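Side-chain contacts in adenosine kinase, putative (Trypanosoma brucei, PDB 3OTX), which probably phosphorylates adenosine to AMP with ATP and magnesium in purine salvage, as a PfkB-family kinase: residues A[37-42]-A[200-205]; A[64-69]-A[299-304]; A[13-18]-A[141-146]. The protein carries 1 engineered substitution. All blocks are in the same frame, centred on the assembly; numbering follows the deposited sequence.

Contact 1 of 3, residues A[37-42]-A[200-205]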
loop_
_atom_site.group_PDB
_atom_site.type_symbol
_atom_site.label_atom_id
_atom_site.label_comp_id
_atom_site.label_asym_id
_atom_site.label_seq_id
_atom_site.Cartn_x
_atom_site.Cartn_y
_atom_site.Cartn_z
ATOM N N GLY A 37 -4.724 -2.453 16.653
ATOM C CA GLY A 37 -4.045 -1.546 15.712
ATOM C C GLY A 37 -3.018 -2.160 14.779
ATOM O O GLY A 37 -2.319 -1.437 14.059
ATOM N N THR A 38 -2.947 -3.488 14.761
ATOM C CA THR A 38 -2.016 -4.229 13.920
ATOM C C THR A 38 -2.724 -4.897 12.744
ATOM O O THR A 38 -3.960 -5.064 12.780
ATOM C CB THR A 38 -1.255 -5.308 14.703
ATOM O OG1 THR A 38 -2.156 -6.345 15.128
ATOM C CG2 THR A 38 -0.557 -4.692 15.901
ATOM N N ALA A 39 -1.946 -5.266 11.725
ATOM C CA ALA A 39 -2.414 -6.096 10.607
ATOM C C ALA A 39 -1.725 -7.448 10.705
ATOM O O ALA A 39 -0.560 -7.514 11.066
ATOM C CB ALA A 39 -2.079 -5.455 9.274
ATOM N N ILE A 40 -2.459 -8.515 10.403
ATOM C CA ILE A 40 -1.898 -9.873 10.318
ATOM C C ILE A 40 -2.516 -10.577 9.115
ATOM O O ILE A 40 -3.467 -10.067 8.504
ATOM C CB ILE A 40 -2.205 -10.698 11.568
ATOM C CG1 ILE A 40 -3.733 -10.879 11.780
ATOM C CG2 ILE A 40 -1.521 -10.107 12.824
ATOM C CD1 ILE A 40 -4.062 -12.053 12.791
ATOM N N LEU A 41 -1.931 -11.716 8.734
ATOM C CA LEU A 41 -2.599 -12.665 7.863
ATOM C C LEU A 41 -3.474 -13.589 8.691
ATOM O O LEU A 41 -3.099 -14.019 9.793
ATOM C CB LEU A 41 -1.564 -13.502 7.092
ATOM C CG LEU A 41 -0.598 -12.623 6.274
ATOM C CD1 LEU A 41 0.415 -13.521 5.595
ATOM C CD2 LEU A 41 -1.320 -11.778 5.253
ATOM N N LEU A 42 -4.653 -13.908 8.153
ATOM C CA LEU A 42 -5.536 -14.852 8.817
ATOM C C LEU A 42 -4.794 -16.149 9.114
ATOM O O LEU A 42 -4.112 -16.695 8.237
ATOM C CB LEU A 42 -6.729 -15.153 7.925
ATOM C CG LEU A 42 -7.692 -16.199 8.473
ATOM C CD1 LEU A 42 -8.526 -15.547 9.544
ATOM C CD2 LEU A 42 -8.582 -16.672 7.322
ATOM N N ALA A 200 3.723 -3.455 6.946
ATOM C CA ALA A 200 3.413 -3.913 8.300
ATOM C C ALA A 200 4.644 -4.402 8.996
ATOM O O ALA A 200 5.517 -5.000 8.367
ATOM C CB ALA A 200 2.348 -5.052 8.248
ATOM N N PRO A 201 4.710 -4.207 10.319
ATOM C CA PRO A 201 5.842 -4.775 11.010
ATOM C C PRO A 201 6.052 -6.251 10.721
ATOM O O PRO A 201 7.200 -6.672 10.675
ATOM C CB PRO A 201 5.512 -4.535 12.493
ATOM C CG PRO A 201 4.734 -3.241 12.455
ATOM C CD PRO A 201 3.889 -3.332 11.188
ATOM N N PHE A 202 5.003 -7.036 10.462
ATOM C CA PHE A 202 5.207 -8.480 10.213
ATOM C C PHE A 202 5.998 -8.828 8.957
ATOM O O PHE A 202 6.555 -9.922 8.841
ATOM C CB PHE A 202 3.908 -9.297 10.294
ATOM C CG PHE A 202 3.022 -9.217 9.076
ATOM C CD1 PHE A 202 3.298 -9.948 7.924
ATOM C CD2 PHE A 202 1.864 -8.452 9.118
ATOM C CE1 PHE A 202 2.442 -9.879 6.810
ATOM C CE2 PHE A 202 1.006 -8.401 8.014
ATOM C CZ PHE A 202 1.292 -9.103 6.868
ATOM N N ILE A 203 6.040 -7.879 8.032
ATOM C CA ILE A 203 6.843 -8.052 6.837
ATOM C C ILE A 203 8.324 -8.121 7.255
ATOM O O ILE A 203 9.047 -9.020 6.813
ATOM C CB ILE A 203 6.598 -6.896 5.828
ATOM C CG1 ILE A 203 5.150 -6.937 5.263
ATOM C CG2 ILE A 203 7.642 -6.928 4.712
ATOM C CD1 ILE A 203 4.808 -8.252 4.458
ATOM N N MET A 204 8.767 -7.171 8.083
ATOM C CA MET A 204 10.144 -7.163 8.574
ATOM C C MET A 204 10.446 -8.328 9.524
ATOM O O MET A 204 11.566 -8.838 9.550
ATOM C CB MET A 204 10.437 -5.842 9.292
ATOM C CG MET A 204 10.817 -4.637 8.394
ATOM S SD MET A 204 9.572 -4.006 7.274
ATOM C CE MET A 204 8.461 -3.200 8.470
ATOM N N GLN A 205 9.448 -8.756 10.296
ATOM C CA GLN A 205 9.635 -9.844 11.255
ATOM C C GLN A 205 9.729 -11.221 10.598
ATOM O O GLN A 205 10.616 -12.004 10.954
ATOM C CB GLN A 205 8.530 -9.828 12.311
ATOM C CG GLN A 205 8.535 -8.561 13.165
ATOM C CD GLN A 205 7.181 -8.264 13.842
ATOM O OE1 GLN A 205 6.132 -8.810 13.472
ATOM N NE2 GLN A 205 7.212 -7.384 14.839
HETATM O O HOH W 1 2.426 -6.340 11.809
#
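Phe202 has its ring carbon CG set between its backbone N and carbonyl carbon (chi1 79°), the crowded position; CB already faces strand 39-41 from the first turn of helix 201-206, and this chi1 carries the ring on to it. Leu41 responds from the strand: with CG beside the backbone N and trans to the carbonyl carbon (chi1 -57°), its branch point swings to the ring even though CB does not face it. Leu41 CG lies 4.0 Å from Phe202 CZ, and the two side chains cross at about a right angle. Ile40 adds only backbone, its CA 4.0 Å from Phe202 CE2, because its CB points away from the helix and its side chain packs on Leu34 and Gln46. At the ring edge, near the ring plane, Ala39 O sits 3.2 Å from Phe202 CD2, while Ala39 CB is a looser neighbour at 4.4 Å from Phe202 CE2.

A water donates to Ala39 O at 3.3 Å and accepts the backbone N-H of Phe202 N at 3.0 Å. Strand 39-41 is an outermost strand of the five-stranded lid sheet, paired with strand 133-141 through Ile40, and Phe202 meets it from the large domain. Leu41 also touches the bound inhibitor, and the side chain of Phe202 is about 4 Å from that of Phe171, which binds adenosine.

No direct hydrogen bond spans the segments, so the lid is met here by one aromatic ring and one water. The positive edge of the ring probably offers the carbonyl oxygen a mild electrostatic attraction.

Contact 2 of 3, residues A[64-69]-A[299-304]. With AP5 (bis(adenosine)-5'-pentaphosphate), chain C.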
loop_
_atom_site.group_PDB
_atom_site.type_symbol
_atom_site.label_atom_id
_atom_site.label_comp_id
_atom_site.label_asym_id
_atom_site.label_seq_id
_atom_site.Cartn_x
_atom_site.Cartn_y
_atom_site.Cartn_z
ATOM N N GLY A 64 -11.155 -2.929 -0.928
ATOM C CA GLY A 64 -9.936 -2.541 -0.212
ATOM C C GLY A 64 -8.737 -3.121 -0.900
ATOM O O GLY A 64 -8.687 -3.179 -2.147
ATOM N N GLY A 65 -7.750 -3.526 -0.093
ATOM C CA GLY A 65 -6.435 -3.944 -0.605
ATOM C C GLY A 65 -5.534 -2.718 -0.623
ATOM O O GLY A 65 -5.893 -1.693 -1.166
ATOM N N SER A 66 -4.355 -2.842 -0.029
ATOM C CA SER A 66 -3.451 -1.697 0.103
ATOM C C SER A 66 -3.130 -1.042 -1.231
ATOM O O SER A 66 -3.429 0.162 -1.428
ATOM C CB SER A 66 -2.174 -2.131 0.815
ATOM O OG SER A 66 -1.283 -1.043 0.859
ATOM N N GLY A 67 -2.574 -1.810 -2.154
ATOM C CA GLY A 67 -2.215 -1.238 -3.455
ATOM C C GLY A 67 -3.426 -0.783 -4.244
ATOM O O GLY A 67 -3.343 0.161 -5.012
ATOM N N LEU A 68 -4.576 -1.449 -4.105
ATOM C CA LEU A 68 -5.723 -1.002 -4.865
ATOM C C LEU A 68 -6.222 0.346 -4.309
ATOM O O LEU A 68 -6.582 1.259 -5.065
ATOM C CB LEU A 68 -6.812 -2.088 -4.829
ATOM C CG LEU A 68 -8.015 -1.824 -5.718
ATOM C CD1 LEU A 68 -7.532 -1.653 -7.183
ATOM C CD2 LEU A 68 -8.968 -3.033 -5.608
ATOM N N ASN A 69 -6.193 0.510 -2.983
ATOM C CA ASN A 69 -6.442 1.817 -2.386
ATOM C C ASN A 69 -5.500 2.911 -2.952
ATOM O O ASN A 69 -5.949 4.005 -3.301
ATOM C CB ASN A 69 -6.228 1.755 -0.879
ATOM C CG ASN A 69 -7.281 0.957 -0.159
ATOM O OD1 ASN A 69 -8.419 0.754 -0.640
ATOM N ND2 ASN A 69 -6.941 0.555 1.051
ATOM N N ALA A 299 -4.822 6.032 6.795
ATOM C CA ALA A 299 -4.157 7.168 6.106
ATOM C C ALA A 299 -2.999 6.752 5.211
ATOM O O ALA A 299 -2.571 7.538 4.364
ATOM C CB ALA A 299 -3.601 8.161 7.154
ATOM N N GLY A 300 -2.484 5.537 5.389
ATOM C CA GLY A 300 -1.201 5.164 4.755
ATOM C C GLY A 300 -1.310 5.027 3.251
ATOM O O GLY A 300 -0.548 5.656 2.494
ATOM N N ASP A 301 -2.263 4.216 2.802
ATOM C CA ASP A 301 -2.456 4.072 1.358
ATOM C C ASP A 301 -2.819 5.407 0.714
ATOM O O ASP A 301 -2.411 5.690 -0.428
ATOM C CB ASP A 301 -3.567 3.057 1.064
ATOM C CG ASP A 301 -3.230 1.666 1.568
ATOM O OD1 ASP A 301 -2.021 1.329 1.662
ATOM O OD2 ASP A 301 -4.164 0.880 1.832
ATOM N N ALA A 302 -3.610 6.222 1.403
ATOM C CA ALA A 302 -4.013 7.520 0.841
ATOM C C ALA A 302 -2.802 8.437 0.684
ATOM O O ALA A 302 -2.667 9.113 -0.350
ATOM C CB ALA A 302 -5.095 8.165 1.686
ATOM N N PHE A 303 -1.910 8.432 1.682
ATOM C CA PHE A 303 -0.653 9.194 1.536
ATOM C C PHE A 303 0.093 8.732 0.274
ATOM O O PHE A 303 0.523 9.565 -0.545
ATOM C CB PHE A 303 0.268 9.031 2.765
ATOM C CG PHE A 303 1.626 9.662 2.561
ATOM C CD1 PHE A 303 1.792 11.027 2.757
ATOM C CD2 PHE A 303 2.689 8.895 2.125
ATOM C CE1 PHE A 303 3.014 11.630 2.541
ATOM C CE2 PHE A 303 3.931 9.488 1.888
ATOM C CZ PHE A 303 4.087 10.871 2.091
ATOM N N MET A 304 0.258 7.416 0.124
ATOM C CA MET A 304 1.015 6.868 -0.990
ATOM C C MET A 304 0.351 7.209 -2.333
ATOM O O MET A 304 1.055 7.526 -3.311
ATOM C CB MET A 304 1.218 5.366 -0.821
ATOM C CG MET A 304 2.118 4.738 -1.839
ATOM S SD MET A 304 3.836 5.159 -1.455
ATOM C CE MET A 304 4.438 5.393 -3.096
HETATM P PA AP5 C . 0.244 7.846 9.212
HETATM O O1A AP5 C . -0.559 7.683 10.499
HETATM O O2A AP5 C . 1.735 8.004 9.430
HETATM O O3A AP5 C . 0.063 6.618 8.187
HETATM P PB AP5 C . -0.065 5.053 8.562
HETATM O O1B AP5 C . 0.443 4.745 9.936
HETATM O O2B AP5 C . 0.527 4.299 7.422
HETATM O O3B AP5 C . -1.653 4.937 8.541
HETATM P PG AP5 C . -2.678 3.885 9.154
HETATM O O1G AP5 C . -3.980 4.604 9.329
HETATM O O2G AP5 C . -2.273 3.306 10.491
HETATM O O3G AP5 C . -2.780 2.893 7.965
HETATM P PD AP5 C . -3.635 1.530 7.805
HETATM O O1D AP5 C . -4.466 1.176 9.025
HETATM O O2D AP5 C . -2.656 0.516 7.283
HETATM O O3D AP5 C . -4.691 1.976 6.675
HETATM P PE AP5 C . -4.454 1.917 5.079
HETATM O O1E AP5 C . -3.046 2.336 4.763
HETATM O O2E AP5 C . -5.592 2.660 4.383
HETATM O O5F AP5 C . -0.411 9.056 8.389
HETATM C C5F AP5 C . 0.009 9.345 7.056
HETATM C C4F AP5 C . -0.311 10.787 6.745
HETATM O O4F AP5 C . -1.701 11.043 6.990
HETATM C C3F AP5 C . 0.391 11.804 7.640
HETATM O O3F AP5 C . 1.655 12.115 7.107
HETATM C C2F AP5 C . -0.575 12.953 7.683
HETATM O O2F AP5 C . -0.435 13.737 6.524
HETATM C C1F AP5 C . -1.934 12.251 7.604
HETATM N N9A AP5 C . -2.533 11.962 8.938
HETATM C C8A AP5 C . -2.665 10.709 9.543
HETATM N N7A AP5 C . -3.286 10.892 10.741
HETATM C C5A AP5 C . -3.559 12.209 10.893
HETATM C C6A AP5 C . -4.200 12.941 11.869
HETATM N N6A AP5 C . -4.799 12.356 12.910
HETATM N N1A AP5 C . -4.328 14.298 11.703
HETATM C C2A AP5 C . -3.856 14.948 10.574
HETATM N N3A AP5 C . -3.228 14.203 9.599
HETATM C C4A AP5 C . -3.103 12.869 9.742
HETATM O O5J AP5 C . -4.563 0.332 4.741
HETATM C C5J AP5 C . -5.775 -0.359 4.995
HETATM C C4J AP5 C . -5.848 -1.423 3.913
HETATM O O4J AP5 C . -4.884 -2.460 4.155
HETATM C C3J AP5 C . -7.177 -2.184 3.887
HETATM O O3J AP5 C . -7.929 -1.704 2.772
HETATM C C2J AP5 C . -6.779 -3.664 3.763
HETATM O O2J AP5 C . -7.498 -4.366 2.756
HETATM C C1J AP5 C . -5.316 -3.567 3.406
HETATM N N9B AP5 C . -4.545 -4.771 3.748
HETATM C C8B AP5 C . -4.434 -5.309 5.001
HETATM N N7B AP5 C . -3.679 -6.432 4.884
HETATM C C5B AP5 C . -3.318 -6.593 3.572
HETATM C C6B AP5 C . -2.548 -7.554 2.905
HETATM N N6B AP5 C . -2.041 -8.648 3.496
HETATM N N1B AP5 C . -2.433 -7.396 1.551
HETATM C C2B AP5 C . -2.924 -6.320 0.848
HETATM N N3B AP5 C . -3.720 -5.398 1.498
HETATM C C4B AP5 C . -3.869 -5.532 2.850
#
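Asp301 is gripped through both carboxylate oxygens by helix 66-76. With OG trans to the backbone N (chi1 176°), the Ser66 hydroxyl points across to the carboxylate, and Ser66 OG donates to Asp301 OD1 at 2.6 Å, arriving on the syn side but well above the carboxylate plane. Asn69 ND2 reaches Asp301 OD2 on the anti side at 2.9 Å in an almost straight bond (170°) that lies in the amide plane, although amide and carboxylate are turned 49° against each other. The two donors fix the rotation of the carboxylate and leave Asp301 OD2 3.0 Å from AP5 O5J, the oxygen that corresponds to the 5'-hydroxyl of adenosine. Such a placement is consistent with the predicted role of Asp301 as proton acceptor.

The same groups hold the ligand. Asn69 ND2 spends another N-H on AP5 O3J at 3.0 Å, so one amide nitrogen ties the ribose to the carboxylate. Gly65 N binds AP5 O2J at 3.0 Å, with a weak bond to AP5 O3J besides, and Ser66 N binds AP5 N3B of the adenine, also at 3.0 Å. Across the site Asp301 N donates to the phosphate oxygen AP5 O1E at 2.8 Å, and Ala299 N to AP5 O1G.

Ala299, Gly300 and Asp301 belong to the GAGD signature of PfkB kinases, whose backbone N-H groups at the start of helix 300-311 form an anion hole; Gly64 and Gly65 are the paired glycines that in relatives act as a hinge of the lid. Gly65 also occupies the N-cap position of helix 66-76.

Further out, the Ser66 side chain packs on Cys14 and Phe171. Val70 lies against Asp301 and Met304, and Phe303 against Val264 and Thr266 of strand 262-267, while Ala302 O receives Thr327 OG1 from helix 317-332.

Contact 3 of 3, residues A[13-18]-A[141-146]. With AP5 (bis(adenosine)-5'-pentaphosphate), chain C.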
loop_
_atom_site.group_PDB
_atom_site.type_symbol
_atom_site.label_atom_id
_atom_site.label_comp_id
_atom_site.label_asym_id
_atom_site.label_seq_id
_atom_site.Cartn_x
_atom_site.Cartn_y
_atom_site.Cartn_z
ATOM N N GLN A 13 1.057 -3.272 -8.007
ATOM C CA GLN A 13 0.741 -4.689 -7.773
ATOM C C GLN A 13 0.551 -4.912 -6.288
ATOM O O GLN A 13 1.349 -4.437 -5.444
ATOM C CB GLN A 13 1.851 -5.589 -8.357
ATOM C CG GLN A 13 1.592 -7.106 -8.176
ATOM C CD GLN A 13 2.355 -7.978 -9.160
ATOM O OE1 GLN A 13 2.709 -9.142 -8.848
ATOM N NE2 GLN A 13 2.586 -7.464 -10.346
ATOM N N CYS A 14 -0.518 -5.646 -5.962
ATOM C CA CYS A 14 -0.819 -5.949 -4.564
ATOM C C CYS A 14 -1.867 -7.080 -4.566
ATOM O O CYS A 14 -2.038 -7.814 -5.570
ATOM C CB CYS A 14 -1.334 -4.667 -3.879
ATOM S SG CYS A 14 -1.489 -4.738 -2.078
ATOM N N ASN A 15 -2.528 -7.237 -3.426
ATOM C CA ASN A 15 -3.549 -8.269 -3.201
ATOM C C ASN A 15 -4.899 -7.599 -3.125
ATOM O O ASN A 15 -5.140 -6.810 -2.200
ATOM C CB ASN A 15 -3.261 -8.932 -1.851
ATOM C CG ASN A 15 -1.833 -9.471 -1.762
ATOM O OD1 ASN A 15 -1.355 -10.091 -2.706
ATOM N ND2 ASN A 15 -1.141 -9.251 -0.608
ATOM N N PRO A 16 -5.780 -7.854 -4.111
ATOM C CA PRO A 16 -7.046 -7.128 -4.107
ATOM C C PRO A 16 -7.981 -7.807 -3.094
ATOM O O PRO A 16 -8.221 -9.014 -3.182
ATOM C CB PRO A 16 -7.551 -7.260 -5.558
ATOM C CG PRO A 16 -6.817 -8.436 -6.132
ATOM C CD PRO A 16 -5.521 -8.564 -5.389
ATOM N N LEU A 17 -8.405 -7.057 -2.080
ATOM C CA LEU A 17 -9.204 -7.647 -1.004
ATOM C C LEU A 17 -10.461 -6.836 -0.809
ATOM O O LEU A 17 -10.410 -5.610 -0.929
ATOM C CB LEU A 17 -8.422 -7.616 0.321
ATOM C CG LEU A 17 -7.001 -8.153 0.332
ATOM C CD1 LEU A 17 -6.377 -7.895 1.722
ATOM C CD2 LEU A 17 -7.020 -9.660 0.013
ATOM N N LEU A 18 -11.575 -7.495 -0.519
ATOM C CA LEU A 18 -12.759 -6.789 -0.070
ATOM C C LEU A 18 -12.681 -6.556 1.440
ATOM O O LEU A 18 -12.520 -7.517 2.224
ATOM C CB LEU A 18 -14.008 -7.617 -0.403
ATOM C CG LEU A 18 -15.262 -6.737 -0.206
ATOM C CD1 LEU A 18 -15.649 -5.979 -1.520
ATOM C CD2 LEU A 18 -16.433 -7.428 0.448
ATOM N N GLY A 141 -6.987 -15.402 0.057
ATOM C CA GLY A 141 -7.772 -16.186 -0.908
ATOM C C GLY A 141 -7.090 -16.191 -2.273
ATOM O O GLY A 141 -5.881 -16.489 -2.389
ATOM N N ALA A 142 -7.860 -15.815 -3.287
ATOM C CA ALA A 142 -7.373 -15.782 -4.652
ATOM C C ALA A 142 -6.064 -14.990 -4.791
ATOM O O ALA A 142 -5.240 -15.304 -5.658
ATOM C CB ALA A 142 -8.444 -15.206 -5.545
ATOM N N ALA A 143 -5.866 -13.946 -3.977
ATOM C CA ALA A 143 -4.693 -13.091 -4.162
ATOM C C ALA A 143 -3.396 -13.881 -3.978
ATOM O O ALA A 143 -2.378 -13.570 -4.584
ATOM C CB ALA A 143 -4.740 -11.859 -3.240
ATOM N N ASN A 144 -3.450 -14.945 -3.182
ATOM C CA ASN A 144 -2.258 -15.739 -2.922
ATOM C C ASN A 144 -1.911 -16.671 -4.074
ATOM O O ASN A 144 -0.872 -17.319 -4.046
ATOM C CB ASN A 144 -2.453 -16.576 -1.670
ATOM C CG ASN A 144 -1.162 -16.946 -1.002
ATOM O OD1 ASN A 144 -0.978 -18.090 -0.564
ATOM N ND2 ASN A 144 -0.269 -15.998 -0.892
ATOM N N HIS A 145 -2.782 -16.749 -5.067
ATOM C CA HIS A 145 -2.581 -17.629 -6.230
ATOM C C HIS A 145 -2.119 -16.892 -7.491
ATOM O O HIS A 145 -2.096 -17.482 -8.584
ATOM C CB HIS A 145 -3.882 -18.388 -6.514
ATOM C CG HIS A 145 -4.268 -19.321 -5.410
ATOM N ND1 HIS A 145 -3.873 -20.643 -5.392
ATOM C CD2 HIS A 145 -5.015 -19.140 -4.296
ATOM C CE1 HIS A 145 -4.349 -21.229 -4.307
ATOM N NE2 HIS A 145 -5.052 -20.342 -3.629
ATOM N N LEU A 146 -1.740 -15.625 -7.355
ATOM C CA LEU A 146 -1.184 -14.876 -8.492
ATOM C C LEU A 146 0.011 -15.673 -9.076
ATOM O O LEU A 146 0.936 -16.036 -8.354
ATOM C CB LEU A 146 -0.784 -13.471 -8.054
ATOM C CG LEU A 146 -0.152 -12.583 -9.135
ATOM C CD1 LEU A 146 -1.107 -12.307 -10.259
ATOM C CD2 LEU A 146 0.293 -11.270 -8.495
HETATM P PA AP5 C . 0.244 7.846 9.212
HETATM O O1A AP5 C . -0.559 7.683 10.499
HETATM O O2A AP5 C . 1.735 8.004 9.430
HETATM O O3A AP5 C . 0.063 6.618 8.187
HETATM P PB AP5 C . -0.065 5.053 8.562
HETATM O O1B AP5 C . 0.443 4.745 9.936
HETATM O O2B AP5 C . 0.527 4.299 7.422
HETATM O O3B AP5 C . -1.653 4.937 8.541
HETATM P PG AP5 C . -2.678 3.885 9.154
HETATM O O1G AP5 C . -3.980 4.604 9.329
HETATM O O2G AP5 C . -2.273 3.306 10.491
HETATM O O3G AP5 C . -2.780 2.893 7.965
HETATM P PD AP5 C . -3.635 1.530 7.805
HETATM O O1D AP5 C . -4.466 1.176 9.025
HETATM O O2D AP5 C . -2.656 0.516 7.283
HETATM O O3D AP5 C . -4.691 1.976 6.675
HETATM P PE AP5 C . -4.454 1.917 5.079
HETATM O O1E AP5 C . -3.046 2.336 4.763
HETATM O O2E AP5 C . -5.592 2.660 4.383
HETATM O O5F AP5 C . -0.411 9.056 8.389
HETATM C C5F AP5 C . 0.009 9.345 7.056
HETATM C C4F AP5 C . -0.311 10.787 6.745
HETATM O O4F AP5 C . -1.701 11.043 6.990
HETATM C C3F AP5 C . 0.391 11.804 7.640
HETATM O O3F AP5 C . 1.655 12.115 7.107
HETATM C C2F AP5 C . -0.575 12.953 7.683
HETATM O O2F AP5 C . -0.435 13.737 6.524
HETATM C C1F AP5 C . -1.934 12.251 7.604
HETATM N N9A AP5 C . -2.533 11.962 8.938
HETATM C C8A AP5 C . -2.665 10.709 9.543
HETATM N N7A AP5 C . -3.286 10.892 10.741
HETATM C C5A AP5 C . -3.559 12.209 10.893
HETATM C C6A AP5 C . -4.200 12.941 11.869
HETATM N N6A AP5 C . -4.799 12.356 12.910
HETATM N N1A AP5 C . -4.328 14.298 11.703
HETATM C C2A AP5 C . -3.856 14.948 10.574
HETATM N N3A AP5 C . -3.228 14.203 9.599
HETATM C C4A AP5 C . -3.103 12.869 9.742
HETATM O O5J AP5 C . -4.563 0.332 4.741
HETATM C C5J AP5 C . -5.775 -0.359 4.995
HETATM C C4J AP5 C . -5.848 -1.423 3.913
HETATM O O4J AP5 C . -4.884 -2.460 4.155
HETATM C C3J AP5 C . -7.177 -2.184 3.887
HETATM O O3J AP5 C . -7.929 -1.704 2.772
HETATM C C2J AP5 C . -6.779 -3.664 3.763
HETATM O O2J AP5 C . -7.498 -4.366 2.756
HETATM C C1J AP5 C . -5.316 -3.567 3.406
HETATM N N9B AP5 C . -4.545 -4.771 3.748
HETATM C C8B AP5 C . -4.434 -5.309 5.001
HETATM N N7B AP5 C . -3.679 -6.432 4.884
HETATM C C5B AP5 C . -3.318 -6.593 3.572
HETATM C C6B AP5 C . -2.548 -7.554 2.905
HETATM N N6B AP5 C . -2.041 -8.648 3.496
HETATM N N1B AP5 C . -2.433 -7.396 1.551
HETATM C C2B AP5 C . -2.924 -6.320 0.848
HETATM N N3B AP5 C . -3.720 -5.398 1.498
HETATM C C4B AP5 C . -3.869 -5.532 2.850
HETATM O O HOH W 2 -2.832 -10.834 -5.971
#
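Ala143 CB packs within 3.6 Å of Asn15 CB, the closest carbon-to-carbon approach here. The same methyl makes an apolar contact with Pro16 CD at 4.0 Å, so a single small side chain fills the angle between two consecutive residues. A second touch, between polar and apolar groups, is made where Gln13 and Leu146 approach from opposite directions. Gln13 is stretched out, its CG trans to the backbone N (chi1 -179°) and the chain extended beyond, which carries Gln13 OE1 to 3.2 Å from Leu146 CD2; this is contact of an oxygen with a methyl.

Of polar links between the segments, none is direct. A water 3.1 Å from both Cys14 O and Ala143 O lies between the two carbonyls, though it cannot be said to donate to both at once. Within 13-18 itself, Asn15 N makes a weak bond to Cys14 SG.

Ligand contacts come from the other side of 13-18. Asn15 ND2 donates to AP5 N1B at 3.1 Å and nearly straight (171°), reading the adenine ring nitrogen in the adenosine site; a further, weak bond goes to Phe171 O. Leu17 CD1 lies over the face of the adenine, 3.6 Å from AP5 C4B. Ala143, packed against the CB end of Asn15, is a second-shell neighbour of the amide that reads the base.

In the fold, 13-18 is the crossing from strand 10-13 of the ten-stranded sheet to strand 17-23 of the lid sheet. The 3-10 turn 142-144 follows lid strand 133-141 and precedes helix 148-151. Gln13 packs between Val89 and Phe168 on the strands neighbouring its own, and Pro16 rests on Tyr88 of strand 86-89.

In the fold
The three contacts lie around the adenosine that occupies the substrate site, with centres 14 to 16 Å apart. Along the chain the segments run 13-18, 37-42, 64-69 and then 141-146, 200-205, 299-304, so each early segment finds its partner in the same order later and the pairings cross. Contacts 2 and 3 touch directly through Gly64 N and Leu17 O, 2.8 Å apart, and both meet the ligand. Contacts 1 and 3 reach the same five-stranded lid sheet without touching. Contact 1 spans lid and large domain, contact 3 lies where 13-18 crosses between their sheets, and contact 2 pairs two helices at the probable catalytic centre, consistent with a closed, inhibitor-bound kinase.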